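Local coordinates for putative uncharacterized protein (Streptococcus mutans, PDB 3BGK) that probably dehydrates the S-form of hydrated NAD(P)H at the expense of ADP, a repair step that restores damaged nicotinamide cofactors, at residues 127-132 / 146-151. Sequence-based numbering, arbitrary orientation.
Sequences DVVLMG and DVVWQA
Val-148 packs on Val-129 and Met-131 in a purely apolar, buried contact between an inner strand and a helix covering the sheet, within the beta-alpha-beta unit formed by strand 128-131, helix 139-151 and strand 157-161. The helix presents this one valine, and two residues of the strand, two apart and on the same face of the sheet, reach out to meet it. Of the two, Met-131, modelled as selenomethionine, makes the larger contact. Its chain runs extended from the backbone, with CG anti to N (chi1 -175°), and the bend at chi3 (45°) brings CE to 4.2 Å from Val-148 CG1. The selenium meets the branch point of the valine: Met-131 SE lies 3.9 Å from Val-148 CB and about as close to both methyls of Val-148. Two residues earlier in the strand the meeting is methyl to methyl, tip to tip, Val-129 CG1 lying 4.1 Å from Val-148 CG1. That same CG1 of Val-148 thus touches both strand residues. Ile-64 of the adjacent strand 60-64 packs against all three side chains, and Ile-123 of helix 116-125 also touches Val-148. On the other face of the sheet, Val-128 and Leu-130 pack on helix 249-263, as expected of the three-layer, ribokinase-like fold of the NnrD/CARKD family. No hydrogen bond spans the two segments, so their direct contact rests on dispersion and buried apolar surface, which impose little directionality.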
loop_
_atom_site.group_PDB
_atom_site.type_symbol
_atom_site.label_atom_id
_atom_site.label_comp_id
_atom_site.label_asym_id
_atom_site.label_seq_id
_atom_site.Cartn_x
_atom_site.Cartn_y
_atom_site.Cartn_z
ATOM N N ASP A 127 -14.650 24.618 0.821
ATOM C CA ASP A 127 -14.293 25.928 0.260
ATOM C C ASP A 127 -14.006 25.820 -1.239
ATOM O O ASP A 127 -14.267 26.746 -2.002
ATOM C CB ASP A 127 -13.055 26.499 0.952
ATOM C CG ASP A 127 -13.221 26.621 2.450
ATOM O OD1 ASP A 127 -14.190 27.276 2.901
ATOM O OD2 ASP A 127 -12.373 26.069 3.184
ATOM N N VAL A 128 -13.450 24.679 -1.641
ATOM C CA VAL A 128 -13.074 24.413 -3.025
ATOM C C VAL A 128 -13.660 23.067 -3.443
ATOM O O VAL A 128 -13.531 22.080 -2.721
ATOM C CB VAL A 128 -11.530 24.396 -3.186
ATOM C CG1 VAL A 128 -11.114 23.846 -4.556
ATOM C CG2 VAL A 128 -10.953 25.798 -2.968
ATOM N N VAL A 129 -14.319 23.037 -4.596
ATOM C CA VAL A 129 -14.868 21.791 -5.121
ATOM C C VAL A 129 -14.202 21.443 -6.449
ATOM O O VAL A 129 -14.334 22.173 -7.438
ATOM C CB VAL A 129 -16.418 21.826 -5.250
ATOM C CG1 VAL A 129 -16.949 20.539 -5.901
ATOM C CG2 VAL A 129 -17.064 22.029 -3.880
ATOM N N LEU A 130 -13.455 20.341 -6.451
ATOM C CA LEU A 130 -12.820 19.849 -7.662
ATOM C C LEU A 130 -13.619 18.675 -8.204
ATOM O O LEU A 130 -13.580 17.570 -7.666
ATOM C CB LEU A 130 -11.353 19.457 -7.418
ATOM C CG LEU A 130 -10.610 18.627 -8.479
ATOM C CD1 LEU A 130 -10.696 19.222 -9.895
ATOM C CD2 LEU A 130 -9.163 18.430 -8.075
HETATM N N MSE A 131 -14.340 18.924 -9.284
HETATM C CA MSE A 131 -15.146 17.888 -9.891
HETATM C C MSE A 131 -14.593 17.536 -11.263
HETATM O O MSE A 131 -14.267 18.419 -12.046
HETATM C CB MSE A 131 -16.585 18.366 -9.984
HETATM C CG MSE A 131 -17.565 17.340 -10.501
HETATM SE SE MSE A 131 -19.329 18.133 -10.741
HETATM C CE MSE A 131 -18.827 19.806 -11.613
ATOM N N GLY A 132 -14.457 16.244 -11.539
ATOM C CA GLY A 132 -14.158 15.807 -12.896
ATOM C C GLY A 132 -13.151 14.697 -13.127
ATOM O O GLY A 132 -13.341 13.894 -14.044
ATOM N N ASP A 146 -25.157 17.574 -11.653
ATOM C CA ASP A 146 -26.310 18.432 -11.405
ATOM C C ASP A 146 -26.589 18.703 -9.926
ATOM O O ASP A 146 -27.134 19.754 -9.591
ATOM C CB ASP A 146 -27.553 17.883 -12.117
ATOM C CG ASP A 146 -27.478 18.038 -13.632
ATOM O OD1 ASP A 146 -26.992 19.084 -14.121
ATOM O OD2 ASP A 146 -27.913 17.109 -14.339
ATOM N N VAL A 147 -26.216 17.768 -9.053
ATOM C CA VAL A 147 -26.311 17.986 -7.604
ATOM C C VAL A 147 -25.342 19.100 -7.216
ATOM O O VAL A 147 -25.743 20.117 -6.639
ATOM C CB VAL A 147 -26.009 16.699 -6.780
ATOM C CG1 VAL A 147 -25.928 17.007 -5.284
ATOM C CG2 VAL A 147 -27.066 15.642 -7.034
ATOM N N VAL A 148 -24.073 18.898 -7.573
ATOM C CA VAL A 148 -22.998 19.856 -7.322
ATOM C C VAL A 148 -23.361 21.220 -7.882
ATOM O O VAL A 148 -23.317 22.208 -7.159
ATOM C CB VAL A 148 -21.663 19.363 -7.935
ATOM C CG1 VAL A 148 -20.576 20.439 -7.848
ATOM C CG2 VAL A 148 -21.225 18.083 -7.258
ATOM N N TRP A 149 -23.741 21.261 -9.156
ATOM C CA TRP A 149 -24.083 22.507 -9.837
ATOM C C TRP A 149 -25.166 23.324 -9.122
ATOM O O TRP A 149 -25.121 24.553 -9.129
ATOM C CB TRP A 149 -24.499 22.226 -11.285
ATOM C CG TRP A 149 -24.380 23.430 -12.167
ATOM C CD1 TRP A 149 -25.396 24.242 -12.599
ATOM C CD2 TRP A 149 -23.171 23.979 -12.703
ATOM N NE1 TRP A 149 -24.888 25.257 -13.377
ATOM C CE2 TRP A 149 -23.527 25.120 -13.457
ATOM C CE3 TRP A 149 -21.819 23.615 -12.621
ATOM C CZ2 TRP A 149 -22.583 25.898 -14.130
ATOM C CZ3 TRP A 149 -20.878 24.390 -13.292
ATOM C CH2 TRP A 149 -21.267 25.521 -14.032
ATOM N N GLN A 150 -26.130 22.647 -8.501
ATOM C CA GLN A 150 -27.201 23.333 -7.759
ATOM C C GLN A 150 -26.829 23.661 -6.305
ATOM O O GLN A 150 -27.461 24.510 -5.670
ATOM C CB GLN A 150 -28.507 22.527 -7.804
ATOM C CG GLN A 150 -29.171 22.488 -9.185
ATOM N N ALA A 151 -25.799 22.989 -5.792
ATOM C CA ALA A 151 -25.372 23.165 -4.406
ATOM C C ALA A 151 -24.192 24.135 -4.225
ATOM O O ALA A 151 -23.885 24.542 -3.099
ATOM C CB ALA A 151 -25.061 21.804 -3.774
#